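Local coordinates for nematode fatty acid retinoid binding protein (Necator americanus, PDB 4XCP) that is a secreted all-helical protein that binds palmitic acid in this structure and probably carries fatty acids and retinol, at residues A[28-31]-A[32-35]; A[87-90]-A[91-94]; A[38-42]-A[43-47]; A[118-122]-A[123-127]. One frame throughout, in Å; residues are numbered along the deposited sequence.

Contact 1: residues A[28-31]-A[32-35]. With PLM (palmitic acid), chain B.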
ATOM      1  N   LEU A  28       6.407  -6.281  -6.194  1.00 21.79           N
ATOM      2  CA  LEU A  28       6.361  -6.503  -4.740  1.00 21.54           C
ATOM      3  C   LEU A  28       4.971  -6.245  -4.209  1.00 25.71           C
ATOM      4  O   LEU A  28       4.686  -6.565  -3.052  1.00 26.00           O
ATOM      5  CB  LEU A  28       7.338  -5.547  -4.017  1.00 21.62           C
ATOM      6  CG  LEU A  28       8.831  -5.601  -4.374  1.00 27.14           C
ATOM      7  CD1 LEU A  28       9.608  -4.586  -3.538  1.00 27.71           C
ATOM      8  CD2 LEU A  28       9.421  -7.011  -4.170  1.00 28.88           C
HETATM    9  N   MSE A  29       4.113  -5.608  -5.023  1.00 20.71           N
HETATM   10  CA  MSE A  29       2.766  -5.278  -4.580  1.00 19.35           C
HETATM   11  C   MSE A  29       1.817  -6.438  -4.829  1.00 22.21           C
HETATM   12  O   MSE A  29       1.945  -7.116  -5.854  1.00 21.03           O
HETATM   13  CB  MSE A  29       2.232  -4.024  -5.299  1.00 20.40           C
HETATM   14  CG  MSE A  29       3.041  -2.751  -5.059  1.00 26.79           C
HETATM   15 SE   MSE A  29       2.338  -1.302  -6.247  1.00 34.62          SE
HETATM   16  CE  MSE A  29       0.485  -1.495  -5.851  1.00 30.09           C
ATOM     17  N   PRO A  30       0.833  -6.678  -3.926  1.00 19.88           N
ATOM     18  CA  PRO A  30      -0.128  -7.763  -4.182  1.00 19.88           C
ATOM     19  C   PRO A  30      -0.910  -7.499  -5.474  1.00 22.14           C
ATOM     20  O   PRO A  30      -1.085  -6.325  -5.836  1.00 21.53           O
ATOM     21  CB  PRO A  30      -1.005  -7.815  -2.919  1.00 21.38           C
ATOM     22  CG  PRO A  30      -0.697  -6.628  -2.152  1.00 25.45           C
ATOM     23  CD  PRO A  30       0.554  -5.977  -2.654  1.00 21.10           C
ATOM     24  N   PRO A  31      -1.300  -8.565  -6.210  1.00 19.60           N
ATOM     25  CA  PRO A  31      -1.956  -8.372  -7.524  1.00 19.56           C
ATOM     26  C   PRO A  31      -3.203  -7.486  -7.539  1.00 23.29           C
ATOM     27  O   PRO A  31      -3.378  -6.721  -8.486  1.00 21.88           O
ATOM     28  CB  PRO A  31      -2.263  -9.807  -7.989  1.00 21.80           C
ATOM     29  CG  PRO A  31      -2.157 -10.669  -6.736  1.00 26.32           C
ATOM     30  CD  PRO A  31      -1.100 -10.004  -5.921  1.00 21.76           C
ATOM     31  N   GLU A  32      -4.041  -7.551  -6.490  1.00 21.29           N
ATOM     32  CA  GLU A  32      -5.269  -6.743  -6.369  1.00 21.29           C
ATOM     33  C   GLU A  32      -4.929  -5.251  -6.339  1.00 24.97           C
ATOM     34  O   GLU A  32      -5.611  -4.454  -6.991  1.00 24.41           O
ATOM     35  CB  GLU A  32      -6.066  -7.119  -5.096  1.00 23.03           C
ATOM     36  CG  GLU A  32      -6.520  -8.570  -5.030  1.00 36.55           C
ATOM     37  CD  GLU A  32      -5.484  -9.630  -4.665  1.00 57.83           C
ATOM     38  OE1 GLU A  32      -4.455  -9.292  -4.026  1.00 28.34           O
ATOM     39  OE2 GLU A  32      -5.707 -10.807  -5.039  1.00 50.44           O
ATOM     40  N   ALA A  33      -3.857  -4.882  -5.601  1.00 20.27           N
ATOM     41  CA  ALA A  33      -3.376  -3.502  -5.500  1.00 19.94           C
ATOM     42  C   ALA A  33      -2.795  -3.050  -6.849  1.00 22.89           C
ATOM     43  O   ALA A  33      -3.131  -1.974  -7.330  1.00 22.21           O
ATOM     44  CB  ALA A  33      -2.314  -3.398  -4.399  1.00 20.86           C
ATOM     45  N   ARG A  34      -1.944  -3.891  -7.470  1.00 20.31           N
ATOM     46  CA  ARG A  34      -1.377  -3.637  -8.793  1.00 20.27           C
ATOM     47  C   ARG A  34      -2.505  -3.423  -9.827  1.00 21.45           C
ATOM     48  O   ARG A  34      -2.469  -2.447 -10.565  1.00 20.88           O
ATOM     49  CB  ARG A  34      -0.548  -4.850  -9.241  1.00 19.01           C
ATOM     50  CG  ARG A  34       0.945  -4.639  -9.196  1.00 19.59           C
ATOM     51  CD  ARG A  34       1.618  -5.879  -9.763  1.00 19.37           C
ATOM     52  NE  ARG A  34       1.787  -6.898  -8.732  1.00 18.65           N
ATOM     53  CZ  ARG A  34       1.634  -8.203  -8.925  1.00 34.57           C
ATOM     54  NH1 ARG A  34       1.275  -8.668 -10.114  1.00 26.81           N
ATOM     55  NH2 ARG A  34       1.833  -9.053  -7.927  1.00 22.47           N
ATOM     56  N   ASP A  35      -3.499  -4.339  -9.876  1.00 16.06           N
ATOM     57  CA  ASP A  35      -4.589  -4.234 -10.836  1.00 15.15           C
ATOM     58  C   ASP A  35      -5.469  -3.028 -10.589  1.00 18.53           C
ATOM     59  O   ASP A  35      -5.898  -2.399 -11.560  1.00 17.92           O
ATOM     60  CB  ASP A  35      -5.398  -5.532 -10.946  1.00 17.20           C
ATOM     61  CG  ASP A  35      -4.792  -6.476 -11.972  1.00 23.23           C
ATOM     62  OD1 ASP A  35      -4.115  -5.989 -12.902  1.00 24.72           O
ATOM     63  OD2 ASP A  35      -4.978  -7.704 -11.834  1.00 21.53           O
TER
HETATM   64  C1  PLM B 201       1.944   2.691  -3.596  1.00 53.44           C
HETATM   65  O1  PLM B 201       0.768   2.308  -4.008  1.00 57.60           O
HETATM   66  O2  PLM B 201       2.443   2.300  -2.551  1.00 55.61           O
HETATM   67  C2  PLM B 201       2.633   3.645  -4.528  1.00 46.98           C
HETATM   68  C3  PLM B 201       1.849   4.074  -5.766  1.00 43.07           C
HETATM   69  C4  PLM B 201       0.877   5.208  -5.517  1.00 41.00           C
HETATM   70  C5  PLM B 201       0.087   5.630  -6.737  1.00 38.87           C
HETATM   71  C6  PLM B 201      -0.741   6.894  -6.553  1.00 39.01           C
HETATM   72  C7  PLM B 201      -2.247   6.710  -6.667  1.00 38.20           C
HETATM   73  C8  PLM B 201      -2.861   6.058  -5.459  1.00 37.63           C
HETATM   74  C9  PLM B 201      -4.318   5.768  -5.569  1.00 37.04           C
HETATM   75  CA  PLM B 201      -4.706   4.410  -5.059  1.00 39.44           C
HETATM   76  CB  PLM B 201      -5.234   4.328  -3.645  1.00 42.30           C
HETATM   77  CC  PLM B 201      -5.752   2.935  -3.247  1.00 44.30           C
HETATM   78  CD  PLM B 201      -4.685   1.866  -2.935  1.00 44.97           C
HETATM   79  CE  PLM B 201      -3.949   1.288  -4.146  1.00 43.88           C
HETATM   80  CF  PLM B 201      -3.042   0.123  -3.847  1.00 43.22           C
HETATM   81  CG  PLM B 201      -1.651   0.480  -3.366  1.00 42.05           C
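The guanidinium of R34 turns back over the start of its own helix and grips one backbone carbonyl side-on with two nitrogens. M29 O accepts from R34 NE at 2.9 Å and from R34 NH2 at 2.8 Å, and the oxygen sits at the edge of the guanidinium, only 12° out of its plane. Both bonds are bent, near 142°, as expected when two donors share one acceptor. A bend at chi3 (-85°) swings the group round to this carbonyl, and CA of P31 lies 3.8 Å above the centre of one guanidinium face; two bonds and a covered face together fix the rotation of the group. P30 occupies the N-cap position: its carbonyl oxygen receives A33 N weakly and R34 N at 3.1 Å, nearly straight. R34 N to P30 O is the first i to i+4 bond, and D35 N to P31 O continues the pattern. The other side of the turn is apolar and meets the ligand. The methyl CE of selenomethionine M29, brought round by the bend at chi3, rests 3.7 Å from CB of A33. Palmitic acid closes on this pair, its CF 3.6 Å from A33 CB and its terminal CG 3.8 Å from M29 CE. Around the turn, helix 152-159 packs F153 against P30, P31 and R34, and L28 reaches V157 on that helix and F166 on helix 162-167.

Contact 2: residues A[87-90]-A[91-94]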
ATOM      1  N   SER A  87     -10.326  -6.170   7.222  1.00 25.89           N
ATOM      2  CA  SER A  87     -10.750  -7.441   7.812  1.00 27.13           C
ATOM      3  C   SER A  87      -9.573  -8.393   8.046  1.00 31.01           C
ATOM      4  O   SER A  87      -9.592  -9.161   9.009  1.00 31.03           O
ATOM      5  CB  SER A  87     -11.847  -8.109   6.984  1.00 32.50           C
ATOM      6  OG  SER A  87     -11.338  -8.705   5.803  1.00 47.69           O
ATOM      7  N   LYS A  88      -8.547  -8.335   7.182  1.00 26.87           N
ATOM      8  CA  LYS A  88      -7.343  -9.156   7.342  1.00 25.91           C
ATOM      9  C   LYS A  88      -6.564  -8.701   8.583  1.00 29.27           C
ATOM     10  O   LYS A  88      -6.163  -9.553   9.366  1.00 28.79           O
ATOM     11  CB  LYS A  88      -6.482  -9.112   6.083  1.00 25.93           C
ATOM     12  CG  LYS A  88      -7.006 -10.001   4.966  1.00 27.30           C
ATOM     13  CD  LYS A  88      -6.292  -9.684   3.677  1.00 35.94           C
ATOM     14  CE  LYS A  88      -6.546 -10.717   2.615  1.00 47.91           C
ATOM     15  NZ  LYS A  88      -5.295 -11.019   1.867  1.00 59.41           N
ATOM     16  N   ILE A  89      -6.424  -7.365   8.794  1.00 26.61           N
ATOM     17  CA  ILE A  89      -5.753  -6.750   9.955  1.00 27.04           C
ATOM     18  C   ILE A  89      -6.502  -7.116  11.248  1.00 31.22           C
ATOM     19  O   ILE A  89      -5.858  -7.471  12.233  1.00 31.55           O
ATOM     20  CB  ILE A  89      -5.590  -5.203   9.803  1.00 30.01           C
ATOM     21  CG1 ILE A  89      -4.837  -4.773   8.516  1.00 30.70           C
ATOM     22  CG2 ILE A  89      -4.957  -4.533  11.037  1.00 30.56           C
ATOM     23  CD1 ILE A  89      -3.574  -5.339   8.260  1.00 41.17           C
ATOM     24  N   ALA A  90      -7.859  -7.069  11.224  1.00 27.10           N
ATOM     25  CA  ALA A  90      -8.723  -7.411  12.359  1.00 27.71           C
ATOM     26  C   ALA A  90      -8.508  -8.857  12.872  1.00 30.59           C
ATOM     27  O   ALA A  90      -8.688  -9.107  14.060  1.00 30.73           O
ATOM     28  CB  ALA A  90     -10.191  -7.198  11.990  1.00 28.61           C
ATOM     29  N   ALA A  91      -8.121  -9.794  11.976  1.00 26.51           N
ATOM     30  CA  ALA A  91      -7.856 -11.196  12.311  1.00 26.33           C
ATOM     31  C   ALA A  91      -6.444 -11.408  12.902  1.00 29.05           C
ATOM     32  O   ALA A  91      -6.140 -12.493  13.376  1.00 29.57           O
ATOM     33  CB  ALA A  91      -8.059 -12.073  11.082  1.00 26.96           C
ATOM     34  N   LEU A  92      -5.588 -10.372  12.905  1.00 25.03           N
ATOM     35  CA  LEU A  92      -4.233 -10.519  13.441  1.00 23.29           C
ATOM     36  C   LEU A  92      -4.127 -10.300  14.942  1.00 29.66           C
ATOM     37  O   LEU A  92      -4.868  -9.506  15.513  1.00 29.95           O
ATOM     38  CB  LEU A  92      -3.264  -9.547  12.726  1.00 21.34           C
ATOM     39  CG  LEU A  92      -3.040  -9.708  11.215  1.00 22.05           C
ATOM     40  CD1 LEU A  92      -2.174  -8.554  10.679  1.00 19.19           C
ATOM     41  CD2 LEU A  92      -2.348 -11.007  10.909  1.00 21.44           C
ATOM     42  N   GLY A  93      -3.142 -10.959  15.553  1.00 27.22           N
ATOM     43  CA  GLY A  93      -2.769 -10.769  16.947  1.00 26.98           C
ATOM     44  C   GLY A  93      -2.042  -9.438  17.071  1.00 29.06           C
ATOM     45  O   GLY A  93      -1.723  -8.834  16.046  1.00 27.20           O
ATOM     46  N   PRO A  94      -1.775  -8.933  18.294  1.00 26.48           N
ATOM     47  CA  PRO A  94      -1.159  -7.590  18.429  1.00 25.45           C
ATOM     48  C   PRO A  94       0.158  -7.328  17.683  1.00 27.31           C
ATOM     49  O   PRO A  94       0.355  -6.219  17.200  1.00 26.10           O
ATOM     50  CB  PRO A  94      -0.950  -7.433  19.942  1.00 27.93           C
ATOM     51  CG  PRO A  94      -1.891  -8.382  20.569  1.00 33.63           C
ATOM     52  CD  PRO A  94      -2.116  -9.514  19.613  1.00 29.12           C
TER
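A91 meets the end of helix 72-90 through its backbone nitrogen, which lies between two carbonyls of the last turn. The bond from A91 N to K88 O is 3.3 Å long, and the donor stands 66° out of the carbonyl plane, above it and not on a lone pair. The i to i-4 bond from A91 N to S87 O, at 3.4 Å, is weak, so the i to i-3 pattern already starts at A91. The methyl of A91 touches K88 O at 3.6 Å from CB and extends toward Q150 of helix 141-150. The side chain of K88 itself leads elsewhere, its NZ bonded to the carbonyl of Q150. L92 continues the pattern: L92 N donates to I89 O at 3.0 Å with an angle of 157°, again from above the carbonyl plane. This is a helix C-terminal end that tightens to i to i-3 bonds of 3-10 type, and the short connection to helix 94-115 follows, the backbone of L92 becoming extended. With CG anti to its carbonyl carbon (chi1 -62°), the leucine branch is placed beside the same turn, and CG passes 3.6 Å from K88 O. Its CD1 faces CD1 of I89 at 4.3 Å, a loose apolar contact between two buried side chains. L92 goes on to A100 of helix 94-115 and to D146 and Q150 of helix 141-150; I89 also packs on A100. G93 is the N-cap residue of the next helix, and its nitrogen is hydrogen-bonded to the carboxylate OD2 of D146.

Contact 3: residues A[38-42]-A[43-47]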
ATOM      1  N   GLN A  38      -3.270  -0.163 -12.086  1.00 13.65           N
ATOM      2  CA  GLN A  38      -3.122  -0.359 -13.539  1.00 13.51           C
ATOM      3  C   GLN A  38      -4.379   0.077 -14.314  1.00 18.50           C
ATOM      4  O   GLN A  38      -4.265   0.672 -15.390  1.00 18.34           O
ATOM      5  CB  GLN A  38      -2.835  -1.829 -13.825  1.00 14.57           C
ATOM      6  CG  GLN A  38      -2.517  -2.135 -15.288  1.00 14.99           C
ATOM      7  CD  GLN A  38      -2.299  -3.601 -15.456  1.00 21.71           C
ATOM      8  OE1 GLN A  38      -1.516  -4.195 -14.733  1.00 17.40           O
ATOM      9  NE2 GLN A  38      -2.967  -4.217 -16.429  1.00 14.03           N
ATOM     10  N   ASN A  39      -5.566  -0.184 -13.726  1.00 14.79           N
ATOM     11  CA  ASN A  39      -6.881   0.082 -14.299  1.00 14.16           C
ATOM     12  C   ASN A  39      -7.263   1.551 -14.324  1.00 17.42           C
ATOM     13  O   ASN A  39      -8.138   1.924 -15.083  1.00 18.63           O
ATOM     14  CB  ASN A  39      -7.953  -0.678 -13.513  1.00 16.46           C
ATOM     15  CG  ASN A  39      -8.064  -2.162 -13.756  1.00 39.27           C
ATOM     16  OD1 ASN A  39      -8.516  -2.911 -12.880  1.00 36.94           O
ATOM     17  ND2 ASN A  39      -7.708  -2.626 -14.940  1.00 37.23           N
ATOM     18  N   LEU A  40      -6.651   2.382 -13.499  1.00 13.74           N
ATOM     19  CA  LEU A  40      -7.044   3.792 -13.398  1.00 13.02           C
ATOM     20  C   LEU A  40      -7.066   4.546 -14.727  1.00 16.38           C
ATOM     21  O   LEU A  40      -6.076   4.563 -15.477  1.00 15.93           O
ATOM     22  CB  LEU A  40      -6.187   4.552 -12.367  1.00 12.69           C
ATOM     23  CG  LEU A  40      -6.246   4.023 -10.919  1.00 17.59           C
ATOM     24  CD1 LEU A  40      -5.201   4.737 -10.019  1.00 17.29           C
ATOM     25  CD2 LEU A  40      -7.674   4.134 -10.317  1.00 16.99           C
ATOM     26  N   SER A  41      -8.218   5.173 -15.007  1.00 12.09           N
ATOM     27  CA  SER A  41      -8.390   6.012 -16.196  1.00 11.88           C
ATOM     28  C   SER A  41      -7.780   7.382 -15.869  1.00 17.90           C
ATOM     29  O   SER A  41      -7.453   7.657 -14.714  1.00 16.25           O
ATOM     30  CB  SER A  41      -9.876   6.187 -16.498  1.00 12.38           C
ATOM     31  OG  SER A  41     -10.487   6.916 -15.438  1.00 15.18           O
ATOM     32  N   ASP A  42      -7.666   8.259 -16.871  1.00 17.43           N
ATOM     33  CA  ASP A  42      -7.166   9.605 -16.645  1.00 18.12           C
ATOM     34  C   ASP A  42      -8.098  10.361 -15.632  1.00 18.73           C
ATOM     35  O   ASP A  42      -7.616  11.023 -14.718  1.00 16.33           O
ATOM     36  CB  ASP A  42      -7.044  10.329 -17.998  1.00 20.96           C
ATOM     37  CG  ASP A  42      -6.802  11.803 -17.880  1.00 31.38           C
ATOM     38  OD1 ASP A  42      -5.662  12.190 -17.565  1.00 35.26           O
ATOM     39  OD2 ASP A  42      -7.746  12.565 -18.100  1.00 30.51           O
ATOM     40  N   GLY A  43      -9.408  10.224 -15.805  1.00 14.92           N
ATOM     41  CA  GLY A  43     -10.407  10.800 -14.910  1.00 13.63           C
ATOM     42  C   GLY A  43     -10.300  10.268 -13.494  1.00 17.07           C
ATOM     43  O   GLY A  43     -10.410  11.039 -12.534  1.00 14.54           O
ATOM     44  N   ASP A  44     -10.073   8.934 -13.342  1.00 14.21           N
ATOM     45  CA  ASP A  44      -9.912   8.314 -12.012  1.00 14.02           C
ATOM     46  C   ASP A  44      -8.791   9.005 -11.219  1.00 18.71           C
ATOM     47  O   ASP A  44      -8.984   9.353 -10.061  1.00 17.95           O
ATOM     48  CB  ASP A  44      -9.576   6.809 -12.136  1.00 15.13           C
ATOM     49  CG  ASP A  44     -10.737   5.905 -12.537  1.00 19.78           C
ATOM     50  OD1 ASP A  44     -11.907   6.301 -12.321  1.00 18.98           O
ATOM     51  OD2 ASP A  44     -10.472   4.802 -13.084  1.00 18.94           O
ATOM     52  N   LYS A  45      -7.626   9.193 -11.867  1.00 15.62           N
ATOM     53  CA  LYS A  45      -6.425   9.833 -11.315  1.00 15.42           C
ATOM     54  C   LYS A  45      -6.690  11.286 -10.932  1.00 18.44           C
ATOM     55  O   LYS A  45      -6.216  11.716  -9.890  1.00 17.80           O
ATOM     56  CB  LYS A  45      -5.284   9.771 -12.335  1.00 15.88           C
ATOM     57  CG  LYS A  45      -4.727   8.361 -12.537  1.00 21.73           C
ATOM     58  CD  LYS A  45      -3.959   8.439 -13.835  1.00 30.98           C
ATOM     59  CE  LYS A  45      -3.216   7.226 -14.237  1.00 35.15           C
ATOM     60  NZ  LYS A  45      -2.414   7.552 -15.454  1.00 33.45           N
ATOM     61  N   THR A  46      -7.467  12.033 -11.755  1.00 14.96           N
ATOM     62  CA  THR A  46      -7.823  13.414 -11.426  1.00 15.55           C
ATOM     63  C   THR A  46      -8.617  13.446 -10.120  1.00 18.96           C
ATOM     64  O   THR A  46      -8.312  14.247  -9.232  1.00 18.71           O
ATOM     65  CB  THR A  46      -8.605  14.065 -12.564  1.00 18.31           C
ATOM     66  OG1 THR A  46      -7.692  14.224 -13.635  1.00 18.51           O
ATOM     67  CG2 THR A  46      -9.194  15.438 -12.167  1.00 15.84           C
ATOM     68  N   VAL A  47      -9.635  12.572 -10.015  1.00 14.73           N
ATOM     69  CA  VAL A  47     -10.519  12.517  -8.856  1.00 15.24           C
ATOM     70  C   VAL A  47      -9.751  12.089  -7.583  1.00 18.45           C
ATOM     71  O   VAL A  47      -9.947  12.703  -6.530  1.00 17.04           O
ATOM     72  CB  VAL A  47     -11.791  11.677  -9.157  1.00 20.01           C
ATOM     73  CG1 VAL A  47     -12.646  11.485  -7.909  1.00 20.56           C
ATOM     74  CG2 VAL A  47     -12.624  12.361 -10.251  1.00 19.43           C
TER
HETATM   75  O   HOH W   1      -8.344  14.362 -16.247  1.00 24.33           O
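The backbone leaves helix 31-39, is extended at L40 and S41, and re-enters a helix at D42, where K45 N to S41 O at 3.2 Å and T46 N to D42 O set the first helical bonds. S41 and D44 form a capping box. OG of S41, placed by chi1 of 65° between its backbone N and carbonyl carbon, accepts D44 N at 2.9 Å; in return S41 N donates to OD2 of D44 at 3.0 Å, nearly straight (178°) but meeting the carboxylate from above its plane, 38° out. Beneath the box, CD2 of L40 lies across the D44 side chain, 3.8 Å from its CB, and both residues touch L74 of helix 72-90. CG of K45 comes alongside CB of L40, and the extended lysine chain carries NZ to the carbonyl of F16. On the outer side one water joins D42 OD2, to which it donates at 2.6 Å, with T46 OG1 at 2.7 Å. The box thus satisfies two N-H groups at the break between helices, and the carboxylates of D42 and D44 near this N-terminus would probably be stabilised as anions by the helix dipole.

Contact 4: residues A[118-122]-A[123-127]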
ATOM      1  N   ASN A 118       7.147  15.938  -6.749  1.00 56.07           N
ATOM      2  CA  ASN A 118       8.332  15.078  -6.682  1.00 53.67           C
ATOM      3  C   ASN A 118       7.997  13.633  -6.200  1.00 48.83           C
ATOM      4  O   ASN A 118       7.910  13.340  -5.003  1.00 48.16           O
ATOM      5  CB  ASN A 118       9.465  15.769  -5.877  1.00 56.76           C
ATOM      6  CG  ASN A 118      10.390  14.892  -5.080  1.00 92.13           C
ATOM      7  OD1 ASN A 118      10.349  14.900  -3.846  1.00 91.80           O
ATOM      8  ND2 ASN A 118      11.238  14.119  -5.757  1.00 84.05           N
ATOM      9  N   GLU A 119       7.806  12.743  -7.183  1.00 38.59           N
ATOM     10  CA  GLU A 119       7.529  11.319  -6.994  1.00 35.11           C
ATOM     11  C   GLU A 119       8.759  10.685  -6.344  1.00 36.28           C
ATOM     12  O   GLU A 119       9.867  11.197  -6.542  1.00 36.18           O
ATOM     13  CB  GLU A 119       7.288  10.639  -8.353  1.00 35.28           C
ATOM     14  CG  GLU A 119       5.973  11.020  -9.011  1.00 37.11           C
ATOM     15  CD  GLU A 119       5.718  10.338 -10.339  1.00 40.58           C
ATOM     16  OE1 GLU A 119       6.691  10.081 -11.085  1.00 31.72           O
ATOM     17  OE2 GLU A 119       4.536  10.061 -10.637  1.00 26.16           O
ATOM     18  N   PRO A 120       8.618   9.573  -5.589  1.00 30.36           N
ATOM     19  CA  PRO A 120       9.819   8.958  -4.995  1.00 29.44           C
ATOM     20  C   PRO A 120      10.810   8.464  -6.045  1.00 32.41           C
ATOM     21  O   PRO A 120      10.403   8.015  -7.113  1.00 30.54           O
ATOM     22  CB  PRO A 120       9.269   7.774  -4.185  1.00 30.64           C
ATOM     23  CG  PRO A 120       7.789   7.955  -4.125  1.00 34.52           C
ATOM     24  CD  PRO A 120       7.391   8.807  -5.278  1.00 30.52           C
ATOM     25  N   THR A 121      12.114   8.532  -5.731  1.00 30.26           N
ATOM     26  CA  THR A 121      13.162   7.992  -6.599  1.00 30.89           C
ATOM     27  C   THR A 121      13.190   6.480  -6.342  1.00 34.19           C
ATOM     28  O   THR A 121      12.559   6.015  -5.380  1.00 32.78           O
ATOM     29  CB  THR A 121      14.542   8.610  -6.265  1.00 38.15           C
ATOM     30  OG1 THR A 121      14.857   8.340  -4.901  1.00 39.30           O
ATOM     31  CG2 THR A 121      14.616  10.121  -6.548  1.00 33.08           C
ATOM     32  N   LYS A 122      13.928   5.716  -7.169  1.00 30.86           N
ATOM     33  CA  LYS A 122      14.059   4.273  -6.970  1.00 30.85           C
ATOM     34  C   LYS A 122      14.772   3.983  -5.623  1.00 33.00           C
ATOM     35  O   LYS A 122      14.380   3.045  -4.939  1.00 31.35           O
ATOM     36  CB  LYS A 122      14.757   3.584  -8.159  1.00 34.10           C
ATOM     37  CG  LYS A 122      14.532   2.070  -8.163  1.00 49.04           C
ATOM     38  CD  LYS A 122      14.947   1.411  -9.461  1.00 63.05           C
ATOM     39  CE  LYS A 122      14.755  -0.083  -9.389  1.00 74.12           C
ATOM     40  NZ  LYS A 122      15.027  -0.738 -10.695  1.00 86.15           N
ATOM     41  N   ASP A 123      15.757   4.831  -5.224  1.00 29.87           N
ATOM     42  CA  ASP A 123      16.478   4.733  -3.944  1.00 29.74           C
ATOM     43  C   ASP A 123      15.555   4.988  -2.738  1.00 31.51           C
ATOM     44  O   ASP A 123      15.738   4.348  -1.706  1.00 31.32           O
ATOM     45  CB  ASP A 123      17.693   5.668  -3.904  1.00 32.71           C
ATOM     46  CG  ASP A 123      18.913   5.165  -4.666  1.00 44.93           C
ATOM     47  OD1 ASP A 123      18.856   4.031  -5.212  1.00 44.76           O
ATOM     48  OD2 ASP A 123      19.922   5.904  -4.721  1.00 51.87           O
ATOM     49  N   ASP A 124      14.553   5.886  -2.890  1.00 25.97           N
ATOM     50  CA  ASP A 124      13.535   6.175  -1.866  1.00 23.88           C
ATOM     51  C   ASP A 124      12.645   4.942  -1.682  1.00 25.78           C
ATOM     52  O   ASP A 124      12.285   4.607  -0.560  1.00 25.20           O
ATOM     53  CB  ASP A 124      12.635   7.341  -2.287  1.00 23.97           C
ATOM     54  CG  ASP A 124      13.279   8.710  -2.265  1.00 32.32           C
ATOM     55  OD1 ASP A 124      14.248   8.903  -1.490  1.00 32.69           O
ATOM     56  OD2 ASP A 124      12.797   9.602  -3.003  1.00 30.91           O
ATOM     57  N   LEU A 125      12.271   4.293  -2.791  1.00 20.82           N
ATOM     58  CA  LEU A 125      11.442   3.100  -2.739  1.00 20.21           C
ATOM     59  C   LEU A 125      12.212   1.951  -2.105  1.00 24.13           C
ATOM     60  O   LEU A 125      11.661   1.261  -1.247  1.00 23.52           O
ATOM     61  CB  LEU A 125      10.895   2.721  -4.117  1.00 19.81           C
ATOM     62  CG  LEU A 125       9.952   3.742  -4.785  1.00 23.45           C
ATOM     63  CD1 LEU A 125       9.738   3.388  -6.232  1.00 23.05           C
ATOM     64  CD2 LEU A 125       8.607   3.820  -4.078  1.00 23.04           C
ATOM     65  N   LYS A 126      13.508   1.796  -2.470  1.00 22.13           N
ATOM     66  CA  LYS A 126      14.383   0.765  -1.914  1.00 22.28           C
ATOM     67  C   LYS A 126      14.499   0.960  -0.404  1.00 26.52           C
ATOM     68  O   LYS A 126      14.448  -0.018   0.351  1.00 26.33           O
ATOM     69  CB  LYS A 126      15.780   0.834  -2.558  1.00 26.54           C
ATOM     70  CG  LYS A 126      15.864   0.336  -4.002  1.00 36.51           C
ATOM     71  CD  LYS A 126      17.318   0.312  -4.459  1.00 43.64           C
ATOM     72  CE  LYS A 126      17.494  -0.293  -5.829  1.00 66.83           C
ATOM     73  NZ  LYS A 126      17.600   0.749  -6.887  1.00 82.87           N
ATOM     74  N   ALA A 127      14.630   2.232   0.034  1.00 23.43           N
ATOM     75  CA  ALA A 127      14.728   2.591   1.450  1.00 24.09           C
ATOM     76  C   ALA A 127      13.432   2.236   2.189  1.00 24.76           C
ATOM     77  O   ALA A 127      13.526   1.679   3.282  1.00 22.28           O
ATOM     78  CB  ALA A 127      15.047   4.070   1.609  1.00 25.20           C
TER
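P120 leads into a capping box that starts helix 122-138. Its CB packs 3.9 Å from CB of D124 and 4.0 Å from CD2 of L125, forming an apolar step under the polar cap; the ring also meets R113 and Y114 of helix 94-115. T121, the N-cap residue, pairs with D124 in both directions. T121 N donates to OD2 of D124 at 3.0 Å, nearly straight, approaching from above the carboxylate plane by 37°, while T121 OG1 accepts D124 N at 3.2 Å. Rotation of the threonine to chi1 59° turns OG1 inward over the helix end and sends CG2 anti to the carbonyl carbon. The same OD2 forms a salt bridge with R113, so one carboxylate oxygen serves both the cap and the preceding helix, and the arginine would be expected to favour the ionised form of D124. T121 O accepts L125 N at 3.1 Å and, weakly, D124 N. K122 is the first helical residue; its carbonyl takes K126 N at 2.9 Å, and its own ammonium is held by a salt bridge to D24. The extended K122 chain is crossed by K126, which bends at chi4 (98°) so that its end turns toward both K122 and D123. There NZ of K126 stands 3.6 Å from CG of K122 and makes a long salt bridge of 3.9 Å with OD1 of D123.

In the fold
All four contacts lie at helix ends, but their chemistry follows their place. Contacts 3 and 4, whose centres are about 22 Å apart, share the capping box; contact 3 is a surface feature with a water bridge, whereas contact 4 is partly buried and borrows an arginine from helix 94-115. Contact 1 is also a surface contact, though its centre is about 9 Å from the chain's centre, and it touches palmitic acid directly; a proline sits at the N-cap, and an arginine side chain grips the carbonyl of the residue before it. It shares helix 31-39 with contact 3. Contact 2, partly buried like contact 4, is centred on a helix C-terminus, its hydrogen bonds backbone to backbone beside an apolar I89-L92 contact.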